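PDB 4UMJ: geranyltranstransferase from Pseudomonas aeruginosa, which catalyses the condensation of geranyl diphosphate with isopentenyl diphosphate to give farnesyl diphosphate, and is caught here with ibandronate and magnesium bound. Local coordinates for residues His77-Val82 against Leu112-Leu117; His83-Ala88 against Gln98-Arg103; Gln222-Asp227 against Thr249-Leu254. One frame throughout, in Å; residues are numbered along the deposited sequence.

Contacts 1 and 2 share helix 67-85 and touch each other, V82 packing on T101 and H83 on A114 and D115; both also meet the same ibandronate and the second subunit. Contact 1 is a buried apolar helix pair, closer to the centre of the chain. Contact 2 continues along the chain into the first aspartate-rich motif, where a carboxylate, waters and two magnesium ions join an imidazole in CH-pi contact with a proline. Contact 3 lies apart, its centre about 28 Å from that of contact 1 and about 25 Å from that of contact 2; there the second aspartate-rich motif meets the start of helix 250-254 through one carboxylate bond and a proline, with I225, Y250 and P251 buried, D224 and T249 partly exposed.

Contact 1: His77-Val82 against Leu112-Leu117; sequences HAYSLV and LAADGL. With BFQ (ibandronate), chain N.
Y79 and A114 bring helices 67-85 and 107-126 together, nearly antiparallel at 157° with the local axes 8.4 Å apart. CB of Y79 lies 3.3 Å from the carbonyl O of A114, and the methyl of A114 and CB of L117 come next. Farther out, CG and CD1 still pass the same oxygen, which approaches the ring obliquely, and CD1 reaches the A114 methyl at 4.1 Å. With chi1 at 114°, well away from a staggered value, the ring swings past helix 107-126, and Y79 also touches M154 and V155 of helix 154-162. H83 meets it edge-to-face. One turn along, V82 puts CB 3.8 Å from CB of A114, so this methyl touches both Y79 and V82; A78 adds a looser touch on L117 CD1. On another side of helix 67-85, S80 turns to the ibandronate tail: its CB is 3.5 Å from C32, while OG gives its hydrogen bond back to H77 O. Helix 30-40 closes the pair from one side, V40 on A78 and L117, S39 on V82, and D115 of the second subunit packs on Y79.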
loop_
_atom_site.group_PDB
_atom_site.type_symbol
_atom_site.label_atom_id
_atom_site.label_comp_id
_atom_site.label_asym_id
_atom_site.label_seq_id
_atom_site.Cartn_x
_atom_site.Cartn_y
_atom_site.Cartn_z
ATOM N N HIS B 77 3.057 1.114 10.242
ATOM C CA HIS B 77 3.966 1.894 11.105
ATOM C C HIS B 77 5.424 1.790 10.660
ATOM O O HIS B 77 6.143 2.795 10.480
ATOM C CB HIS B 77 3.748 1.538 12.562
ATOM C CG HIS B 77 4.604 2.322 13.505
ATOM N ND1 HIS B 77 4.592 3.699 13.554
ATOM C CD2 HIS B 77 5.503 1.920 14.434
ATOM C CE1 HIS B 77 5.432 4.112 14.480
ATOM N NE2 HIS B 77 6.037 3.059 14.989
ATOM N N ALA B 78 5.889 0.549 10.496
ATOM C CA ALA B 78 7.274 0.321 10.157
ATOM C C ALA B 78 7.670 0.927 8.848
ATOM O O ALA B 78 8.756 1.526 8.744
ATOM C CB ALA B 78 7.566 -1.178 10.121
ATOM N N TYR B 79 6.810 0.788 7.837
ATOM C CA TYR B 79 7.143 1.338 6.519
ATOM C C TYR B 79 7.236 2.834 6.650
ATOM O O TYR B 79 8.089 3.466 6.028
ATOM C CB TYR B 79 6.101 0.905 5.428
ATOM C CG TYR B 79 5.261 2.003 4.845
ATOM C CD1 TYR B 79 5.804 2.926 3.993
ATOM C CD2 TYR B 79 3.908 2.103 5.125
ATOM C CE1 TYR B 79 5.037 3.959 3.447
ATOM C CE2 TYR B 79 3.131 3.106 4.585
ATOM C CZ TYR B 79 3.724 4.074 3.773
ATOM O OH TYR B 79 3.022 5.118 3.210
ATOM N N SER B 80 6.315 3.430 7.387
ATOM C CA SER B 80 6.329 4.886 7.583
ATOM C C SER B 80 7.649 5.435 8.143
ATOM O O SER B 80 8.070 6.516 7.754
ATOM C CB SER B 80 5.097 5.355 8.378
ATOM O OG SER B 80 5.286 5.223 9.780
ATOM N N LEU B 81 8.257 4.693 9.057
ATOM C CA LEU B 81 9.496 5.080 9.724
ATOM C C LEU B 81 10.624 5.037 8.731
ATOM O O LEU B 81 11.388 5.964 8.684
ATOM C CB LEU B 81 9.803 4.209 10.920
ATOM C CG LEU B 81 8.783 4.182 12.074
ATOM C CD1 LEU B 81 9.309 3.380 13.225
ATOM C CD2 LEU B 81 8.299 5.542 12.536
ATOM N N VAL B 82 10.625 4.022 7.856
ATOM C CA VAL B 82 11.692 3.899 6.892
ATOM C C VAL B 82 11.657 5.060 5.927
ATOM O O VAL B 82 12.726 5.683 5.688
ATOM C CB VAL B 82 11.609 2.593 6.064
ATOM C CG1 VAL B 82 12.606 2.610 4.924
ATOM C CG2 VAL B 82 11.795 1.406 6.966
ATOM N N LEU B 112 12.192 0.660 -1.345
ATOM C CA LEU B 112 11.514 -0.526 -1.827
ATOM C C LEU B 112 11.050 -1.460 -0.718
ATOM O O LEU B 112 9.938 -1.914 -0.748
ATOM C CB LEU B 112 12.441 -1.359 -2.736
ATOM C CG LEU B 112 12.869 -0.610 -4.014
ATOM C CD1 LEU B 112 13.903 -1.389 -4.809
ATOM C CD2 LEU B 112 11.669 -0.225 -4.856
ATOM N N ALA B 113 11.914 -1.687 0.265
ATOM C CA ALA B 113 11.554 -2.563 1.346
ATOM C C ALA B 113 10.325 -2.021 1.976
ATOM O O ALA B 113 9.403 -2.743 2.263
ATOM C CB ALA B 113 12.699 -2.724 2.330
ATOM N N ALA B 114 10.282 -0.727 2.178
ATOM C CA ALA B 114 9.124 -0.149 2.821
ATOM C C ALA B 114 7.867 -0.182 1.959
ATOM O O ALA B 114 6.778 -0.341 2.480
ATOM C CB ALA B 114 9.432 1.246 3.283
ATOM N N ASP B 115 8.042 0.032 0.662
ATOM C CA ASP B 115 6.948 -0.058 -0.279
ATOM C C ASP B 115 6.292 -1.461 -0.217
ATOM O O ASP B 115 5.093 -1.594 -0.242
ATOM C CB ASP B 115 7.461 0.183 -1.697
ATOM C CG ASP B 115 7.756 1.607 -2.031
ATOM O OD1 ASP B 115 7.194 2.542 -1.354
ATOM O OD2 ASP B 115 8.445 1.830 -3.113
ATOM N N GLY B 116 7.143 -2.489 -0.093
ATOM C CA GLY B 116 6.715 -3.871 0.011
ATOM C C GLY B 116 6.091 -4.193 1.349
ATOM O O GLY B 116 5.201 -5.017 1.416
ATOM N N LEU B 117 6.529 -3.529 2.419
ATOM C CA LEU B 117 5.827 -3.681 3.689
ATOM C C LEU B 117 4.413 -3.102 3.658
ATOM O O LEU B 117 3.521 -3.640 4.298
ATOM C CB LEU B 117 6.605 -2.984 4.841
ATOM C CG LEU B 117 7.977 -3.524 5.207
ATOM C CD1 LEU B 117 8.698 -2.598 6.182
ATOM C CD2 LEU B 117 7.887 -4.940 5.810
HETATM P P1 BFQ N . 8.463 12.039 13.383
HETATM O O2 BFQ N . 8.912 13.032 14.419
HETATM O O3 BFQ N . 7.167 12.523 12.890
HETATM O O5 BFQ N . 9.453 12.292 12.280
HETATM C C7 BFQ N . 8.356 10.297 13.981
HETATM P P8 BFQ N . 10.021 9.956 14.591
HETATM O O9 BFQ N . 11.003 10.270 13.483
HETATM O O10 BFQ N . 10.073 8.565 15.010
HETATM O O12 BFQ N . 10.335 10.775 15.794
HETATM O O14 BFQ N . 7.496 10.035 15.077
HETATM C C16 BFQ N . 8.083 9.192 12.927
HETATM C C19 BFQ N . 7.037 9.554 11.899
HETATM N N22 BFQ N . 5.674 8.992 12.007
HETATM C C23 BFQ N . 4.707 9.989 11.535
HETATM C C26 BFQ N . 4.167 9.663 10.141
HETATM C C29 BFQ N . 5.188 8.931 9.319
HETATM C C32 BFQ N . 4.649 8.824 7.890
HETATM C C35 BFQ N . 5.830 8.655 6.902
HETATM C C39 BFQ N . 5.241 8.396 13.267
#

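Contact 2: His83-Ala88 against Gln98-Arg103; sequences HDDLPA and QPTTHR. With MG (magnesium ion), chain L; MG (magnesium ion), chain M; BFQ (ibandronate), chain N.
L86 and H102 lie opposite each other, 6.8 Å between CA atoms, where the chain of 83-88 leaves its helix with an extended psi at L86 and that of 98-103 enters helix 101-104. H102 has the largest share of the contact. Its CG stands between the backbone N and carbonyl carbon (chi1 70°), which lifts the ring toward 83-88. P87 CD sits over one face, 3.8 Å from the centroid and 20° off the normal, a CH-pi contact that L86 CA joins more loosely over the same face; R103 CG lies over the rim of the opposite face. CE1 comes within 3.0 Å of the carbonyl O of D85, which meets the ring obliquely. L86 CD2 reaches CB of H102 at longer range.

D85 and T100 meet at a slant, OD2 lying 3.4 Å from CG2, but the polar partners of D85 are elsewhere. OD2 forms a salt bridge with R95 and takes water 1, which in turn accepts from T101 N; OD1 takes water 2, a ligand of the chain M magnesium. D85 thus reaches this metal through water, whereas D84 binds both metals directly: OD1 holds the chain L ion, OD2 the chain M ion at 2.1 Å. Between the two ions, ibandronate O5 forms a second bridge, and O9 adds a ligand to the chain M ion. D84, D85 and D90, which also binds magnesium, are aspartates of the first aspartate-rich motif, where prenyl synthases hold the allylic diphosphate; the bisphosphonate probably takes that place.

T100 OG1 bonds D92 O, T101 OG1 hydrogen-bonds with S39 OG of helix 30-40, and L86 and H102 rest on I111 and A110 of helix 107-126, while R95 of strand 94-95 touches D84 and T100.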
loop_
_atom_site.group_PDB
_atom_site.type_symbol
_atom_site.label_atom_id
_atom_site.label_comp_id
_atom_site.label_asym_id
_atom_site.label_seq_id
_atom_site.Cartn_x
_atom_site.Cartn_y
_atom_site.Cartn_z
ATOM N N HIS B 83 10.467 5.407 5.410
ATOM C CA HIS B 83 10.367 6.595 4.561
ATOM C C HIS B 83 10.671 7.947 5.253
ATOM O O HIS B 83 11.342 8.800 4.674
ATOM C CB HIS B 83 9.034 6.632 3.786
ATOM C CG HIS B 83 8.985 5.605 2.708
ATOM N ND1 HIS B 83 8.009 5.572 1.749
ATOM C CD2 HIS B 83 9.864 4.609 2.399
ATOM C CE1 HIS B 83 8.255 4.589 0.910
ATOM N NE2 HIS B 83 9.338 3.947 1.315
ATOM N N ASP B 84 10.145 8.118 6.447
ATOM C CA ASP B 84 10.401 9.291 7.279
ATOM C C ASP B 84 11.905 9.537 7.510
ATOM O O ASP B 84 12.305 10.669 7.587
ATOM C CB ASP B 84 9.641 9.110 8.588
ATOM C CG ASP B 84 9.775 10.285 9.512
ATOM O OD1 ASP B 84 9.113 11.316 9.325
ATOM O OD2 ASP B 84 10.527 10.096 10.475
ATOM N N ASP B 85 12.713 8.470 7.636
ATOM C CA ASP B 85 14.154 8.583 7.934
ATOM C C ASP B 85 14.987 8.976 6.736
ATOM O O ASP B 85 16.155 9.425 6.897
ATOM C CB ASP B 85 14.697 7.282 8.504
ATOM C CG ASP B 85 14.293 7.041 9.942
ATOM O OD1 ASP B 85 14.049 8.036 10.681
ATOM O OD2 ASP B 85 14.188 5.846 10.313
ATOM N N LEU B 86 14.411 8.853 5.520
ATOM C CA LEU B 86 15.165 9.073 4.279
ATOM C C LEU B 86 15.760 10.479 4.151
ATOM O O LEU B 86 15.215 11.417 4.717
ATOM C CB LEU B 86 14.292 8.827 3.059
ATOM C CG LEU B 86 13.726 7.451 2.812
ATOM C CD1 LEU B 86 12.641 7.479 1.753
ATOM C CD2 LEU B 86 14.815 6.459 2.455
ATOM N N PRO B 87 16.863 10.624 3.383
ATOM C CA PRO B 87 17.515 11.937 3.179
ATOM C C PRO B 87 16.573 13.026 2.726
ATOM O O PRO B 87 16.633 14.126 3.273
ATOM C CB PRO B 87 18.650 11.613 2.201
ATOM C CG PRO B 87 19.051 10.240 2.604
ATOM C CD PRO B 87 17.753 9.539 2.976
ATOM N N ALA B 88 15.564 12.691 1.908
ATOM C CA ALA B 88 14.610 13.676 1.465
ATOM C C ALA B 88 13.677 14.131 2.543
ATOM O O ALA B 88 12.977 15.129 2.354
ATOM C CB ALA B 88 13.790 13.148 0.316
ATOM N N GLN B 98 20.257 2.577 16.501
ATOM C CA GLN B 98 20.712 1.664 15.444
ATOM C C GLN B 98 20.663 2.343 14.077
ATOM O O GLN B 98 19.858 3.241 13.869
ATOM C CB GLN B 98 19.864 0.396 15.430
ATOM C CG GLN B 98 19.961 -0.434 16.677
ATOM C CD GLN B 98 21.374 -0.954 16.924
ATOM O OE1 GLN B 98 21.998 -1.496 15.985
ATOM N NE2 GLN B 98 21.874 -0.830 18.131
ATOM N N PRO B 99 21.490 1.889 13.136
ATOM C CA PRO B 99 21.463 2.434 11.792
ATOM C C PRO B 99 20.053 2.318 11.188
ATOM O O PRO B 99 19.353 1.290 11.430
ATOM C CB PRO B 99 22.437 1.546 11.038
ATOM C CG PRO B 99 23.426 1.146 12.109
ATOM C CD PRO B 99 22.480 0.812 13.222
ATOM N N THR B 100 19.603 3.399 10.599
ATOM C CA THR B 100 18.320 3.411 9.877
ATOM C C THR B 100 18.413 2.480 8.650
ATOM O O THR B 100 19.500 2.021 8.287
ATOM C CB THR B 100 17.949 4.803 9.441
ATOM O OG1 THR B 100 19.039 5.433 8.771
ATOM C CG2 THR B 100 17.526 5.642 10.669
ATOM N N THR B 101 17.279 2.137 8.033
ATOM C CA THR B 101 17.344 1.108 6.967
ATOM C C THR B 101 18.183 1.598 5.784
ATOM O O THR B 101 18.922 0.821 5.173
ATOM C CB THR B 101 15.941 0.649 6.535
ATOM O OG1 THR B 101 15.236 0.160 7.685
ATOM C CG2 THR B 101 16.022 -0.480 5.467
ATOM N N HIS B 102 18.038 2.852 5.412
ATOM C CA HIS B 102 18.783 3.371 4.259
ATOM C C HIS B 102 20.285 3.456 4.551
ATOM O O HIS B 102 21.086 3.358 3.634
ATOM C CB HIS B 102 18.268 4.689 3.745
ATOM C CG HIS B 102 18.509 5.863 4.651
ATOM N ND1 HIS B 102 17.642 6.216 5.668
ATOM C CD2 HIS B 102 19.467 6.819 4.627
ATOM C CE1 HIS B 102 18.113 7.275 6.303
ATOM N NE2 HIS B 102 19.230 7.657 5.701
ATOM N N ARG B 103 20.641 3.556 5.840
ATOM C CA ARG B 103 22.034 3.589 6.293
ATOM C C ARG B 103 22.637 2.195 6.327
ATOM O O ARG B 103 23.790 2.038 5.993
ATOM C CB ARG B 103 22.151 4.177 7.695
ATOM C CG ARG B 103 21.824 5.610 7.726
ATOM C CD ARG B 103 22.860 6.391 6.949
ATOM N NE ARG B 103 24.230 6.171 7.445
ATOM C CZ ARG B 103 25.325 6.259 6.695
ATOM N NH1 ARG B 103 25.254 6.486 5.368
ATOM N NH2 ARG B 103 26.492 6.035 7.266
HETATM MG MG MG L . 9.469 13.084 10.505
HETATM MG MG MG M . 11.452 11.355 11.942
HETATM P P1 BFQ N . 8.463 12.039 13.383
HETATM O O2 BFQ N . 8.912 13.032 14.419
HETATM O O3 BFQ N . 7.167 12.523 12.890
HETATM O O5 BFQ N . 9.453 12.292 12.280
HETATM C C7 BFQ N . 8.356 10.297 13.981
HETATM P P8 BFQ N . 10.021 9.956 14.591
HETATM O O9 BFQ N . 11.003 10.270 13.483
HETATM O O10 BFQ N . 10.073 8.565 15.010
HETATM O O12 BFQ N . 10.335 10.775 15.794
HETATM O O14 BFQ N . 7.496 10.035 15.077
HETATM C C16 BFQ N . 8.083 9.192 12.927
HETATM C C19 BFQ N . 7.037 9.554 11.899
HETATM N N22 BFQ N . 5.674 8.992 12.007
HETATM C C23 BFQ N . 4.707 9.989 11.535
HETATM C C26 BFQ N . 4.167 9.663 10.141
HETATM C C29 BFQ N . 5.188 8.931 9.319
HETATM C C32 BFQ N . 4.649 8.824 7.890
HETATM C C35 BFQ N . 5.830 8.655 6.902
HETATM C C39 BFQ N . 5.241 8.396 13.267
HETATM O O HOH W 1 14.714 3.430 8.810
HETATM O O HOH W 2 13.296 10.667 11.487
HETATM O O HOH W 3 9.347 13.912 8.820
HETATM O O HOH W 4 9.604 15.148 11.301
HETATM O O HOH W 5 7.415 13.201 10.452
HETATM O O HOH W 6 12.230 12.831 13.250
#

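Contact 3: Gln222-Asp227 against Thr249-Leu254; sequences QDDILD and TYPALL. With BFQ (ibandronate), chain O.
D224 reaches over to the start of helix 250-254 with its carboxylate, and the polar link across the contact is the bond it accepts from Y250 N. OD2 lies 2.9 Å from this nitrogen with an N-H...O angle of 163°, using its anti side, 20° out of the carboxylate plane. CG stands beside the backbone N, and the group lies against the T249-Y250 backbone, with OD2 also 3.3 Å from T249 CA and near CD2 of the Y250 ring. Within its own segment T249 caps the same helix: OG1 accepts from A252 N at 3.2 Å. The Y250 hydroxyl bonds E175 of helix 171-196, so that ring is tied down at its far end too.

Apolar contact centres on P251. Its CD packs 3.5 Å from CB of D224, and P251 CG meets I225 CG1 at 4.2 Å, the two side chains slanting across each other. With the two short axes at 87°, the proline meets one turn of helix 202-227 instead of running along it; I225 is otherwise covered by L256, A259 and K260 of helix 256-273.

D223, D224 and D227 belong to the DDxxD signature of prenyl synthases. D223 and D227 face the chain O ibandronate, their OD2 atoms 3.6 Å from O9 and 3.8 Å from O5, whereas D224 turns to the helix start. Its carboxylate takes one amide of the first helical turn while T249 OG1 takes another, so two side chains, one from each segment, cap the helix start, and the bond from D224 joins the end of helix 202-227 to the chain beyond residues 229-247, which are not modelled.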
loop_
_atom_site.group_PDB
_atom_site.type_symbol
_atom_site.label_atom_id
_atom_site.label_comp_id
_atom_site.label_asym_id
_atom_site.label_seq_id
_atom_site.Cartn_x
_atom_site.Cartn_y
_atom_site.Cartn_z
ATOM N N GLN B 222 2.379 14.182 26.232
ATOM C CA GLN B 222 3.302 13.645 27.195
ATOM C C GLN B 222 4.755 13.478 26.664
ATOM O O GLN B 222 5.734 13.757 27.396
ATOM C CB GLN B 222 2.781 12.340 27.797
ATOM C CG GLN B 222 3.604 11.825 28.990
ATOM C CD GLN B 222 3.522 12.713 30.224
ATOM O OE1 GLN B 222 2.651 13.584 30.344
ATOM N NE2 GLN B 222 4.452 12.496 31.153
ATOM N N ASP B 223 4.915 13.063 25.413
ATOM C CA ASP B 223 6.255 12.978 24.848
ATOM C C ASP B 223 6.927 14.344 24.845
ATOM O O ASP B 223 8.122 14.434 25.112
ATOM C CB ASP B 223 6.247 12.402 23.422
ATOM C CG ASP B 223 5.797 10.936 23.379
ATOM O OD1 ASP B 223 5.950 10.239 24.406
ATOM O OD2 ASP B 223 5.294 10.475 22.323
ATOM N N ASP B 224 6.169 15.386 24.513
ATOM C CA ASP B 224 6.716 16.742 24.448
ATOM C C ASP B 224 7.145 17.149 25.847
ATOM O O ASP B 224 8.244 17.707 26.027
ATOM C CB ASP B 224 5.714 17.762 23.874
ATOM C CG ASP B 224 5.595 17.721 22.370
ATOM O OD1 ASP B 224 6.268 16.886 21.705
ATOM O OD2 ASP B 224 4.822 18.560 21.830
ATOM N N ILE B 225 6.305 16.825 26.830
ATOM C CA ILE B 225 6.583 17.164 28.216
ATOM C C ILE B 225 7.904 16.536 28.644
ATOM O O ILE B 225 8.773 17.213 29.200
ATOM C CB ILE B 225 5.412 16.791 29.147
ATOM C CG1 ILE B 225 4.247 17.753 28.888
ATOM C CG2 ILE B 225 5.835 16.821 30.622
ATOM C CD1 ILE B 225 2.918 17.284 29.427
ATOM N N LEU B 226 8.056 15.256 28.343
ATOM C CA LEU B 226 9.273 14.530 28.677
ATOM C C LEU B 226 10.531 14.999 27.891
ATOM O O LEU B 226 11.620 14.938 28.422
ATOM C CB LEU B 226 9.053 13.009 28.532
ATOM C CG LEU B 226 7.981 12.352 29.424
ATOM C CD1 LEU B 226 7.979 10.825 29.279
ATOM C CD2 LEU B 226 8.112 12.754 30.897
ATOM N N ASP B 227 10.393 15.483 26.660
ATOM C CA ASP B 227 11.549 16.038 25.933
ATOM C C ASP B 227 12.053 17.386 26.505
ATOM O O ASP B 227 13.242 17.682 26.431
ATOM C CB ASP B 227 11.250 16.142 24.440
ATOM C CG ASP B 227 10.985 14.778 23.801
ATOM O OD1 ASP B 227 11.258 13.728 24.439
ATOM O OD2 ASP B 227 10.494 14.747 22.654
ATOM N N THR B 249 5.955 22.755 20.144
ATOM C CA THR B 249 5.661 21.684 21.097
ATOM C C THR B 249 4.609 22.140 22.100
ATOM O O THR B 249 4.396 23.352 22.306
ATOM C CB THR B 249 6.900 21.246 21.918
ATOM O OG1 THR B 249 7.280 22.273 22.859
ATOM C CG2 THR B 249 8.057 20.928 20.990
ATOM N N TYR B 250 3.946 21.183 22.744
ATOM C CA TYR B 250 2.903 21.581 23.671
ATOM C C TYR B 250 3.393 22.474 24.807
ATOM O O TYR B 250 2.758 23.475 25.099
ATOM C CB TYR B 250 2.092 20.374 24.155
ATOM C CG TYR B 250 1.088 19.961 23.115
ATOM C CD1 TYR B 250 -0.147 20.609 22.997
ATOM C CD2 TYR B 250 1.372 18.921 22.229
ATOM C CE1 TYR B 250 -1.049 20.251 22.002
ATOM C CE2 TYR B 250 0.456 18.530 21.283
ATOM C CZ TYR B 250 -0.740 19.184 21.166
ATOM O OH TYR B 250 -1.636 18.726 20.231
ATOM N N PRO B 251 4.521 22.120 25.447
ATOM C CA PRO B 251 5.037 23.034 26.488
ATOM C C PRO B 251 5.384 24.443 25.939
ATOM O O PRO B 251 5.042 25.442 26.577
ATOM C CB PRO B 251 6.273 22.283 27.048
ATOM C CG PRO B 251 6.022 20.829 26.694
ATOM C CD PRO B 251 5.301 20.864 25.380
ATOM N N ALA B 252 5.985 24.530 24.751
ATOM C CA ALA B 252 6.251 25.848 24.133
ATOM C C ALA B 252 5.002 26.718 23.981
ATOM O O ALA B 252 5.020 27.960 24.223
ATOM C CB ALA B 252 6.922 25.695 22.777
ATOM N N LEU B 253 3.915 26.068 23.586
ATOM C CA LEU B 253 2.666 26.773 23.341
ATOM C C LEU B 253 1.970 27.177 24.604
ATOM O O LEU B 253 1.413 28.279 24.687
ATOM C CB LEU B 253 1.695 25.916 22.484
ATOM C CG LEU B 253 2.128 25.788 21.025
ATOM C CD1 LEU B 253 1.287 24.731 20.324
ATOM C CD2 LEU B 253 2.055 27.127 20.293
ATOM N N LEU B 254 1.951 26.270 25.567
ATOM C CA LEU B 254 1.053 26.394 26.700
ATOM C C LEU B 254 1.832 26.705 27.983
ATOM O O LEU B 254 1.242 27.005 29.007
ATOM C CB LEU B 254 0.291 25.047 26.870
ATOM C CG LEU B 254 -0.656 24.528 25.756
ATOM C CD1 LEU B 254 -1.069 23.089 25.978
ATOM C CD2 LEU B 254 -1.899 25.386 25.656
HETATM P P1 BFQ O . 10.476 11.093 19.261
HETATM O O2 BFQ O . 10.288 12.116 18.208
HETATM O O3 BFQ O . 11.882 10.747 19.519
HETATM O O5 BFQ O . 9.906 11.745 20.471
HETATM C C7 BFQ O . 9.768 9.487 18.837
HETATM P P8 BFQ O . 8.071 10.227 18.705
HETATM O O9 BFQ O . 8.080 10.971 20.029
HETATM O O10 BFQ O . 6.840 9.402 18.868
HETATM O O12 BFQ O . 7.915 11.332 17.673
HETATM O O14 BFQ O . 10.418 9.084 17.655
HETATM C C16 BFQ O . 10.211 8.629 20.032
HETATM C C19 BFQ O . 11.742 8.718 20.160
HETATM N N22 BFQ O . 12.321 8.936 21.540
HETATM C C23 BFQ O . 13.711 8.428 21.627
HETATM C C26 BFQ O . 14.693 9.616 21.503
HETATM C C29 BFQ O . 16.080 9.225 20.975
HETATM C C32 BFQ O . 16.712 8.103 21.796
HETATM C C35 BFQ O . 17.966 7.704 21.031
HETATM C C39 BFQ O . 12.405 10.337 21.972
#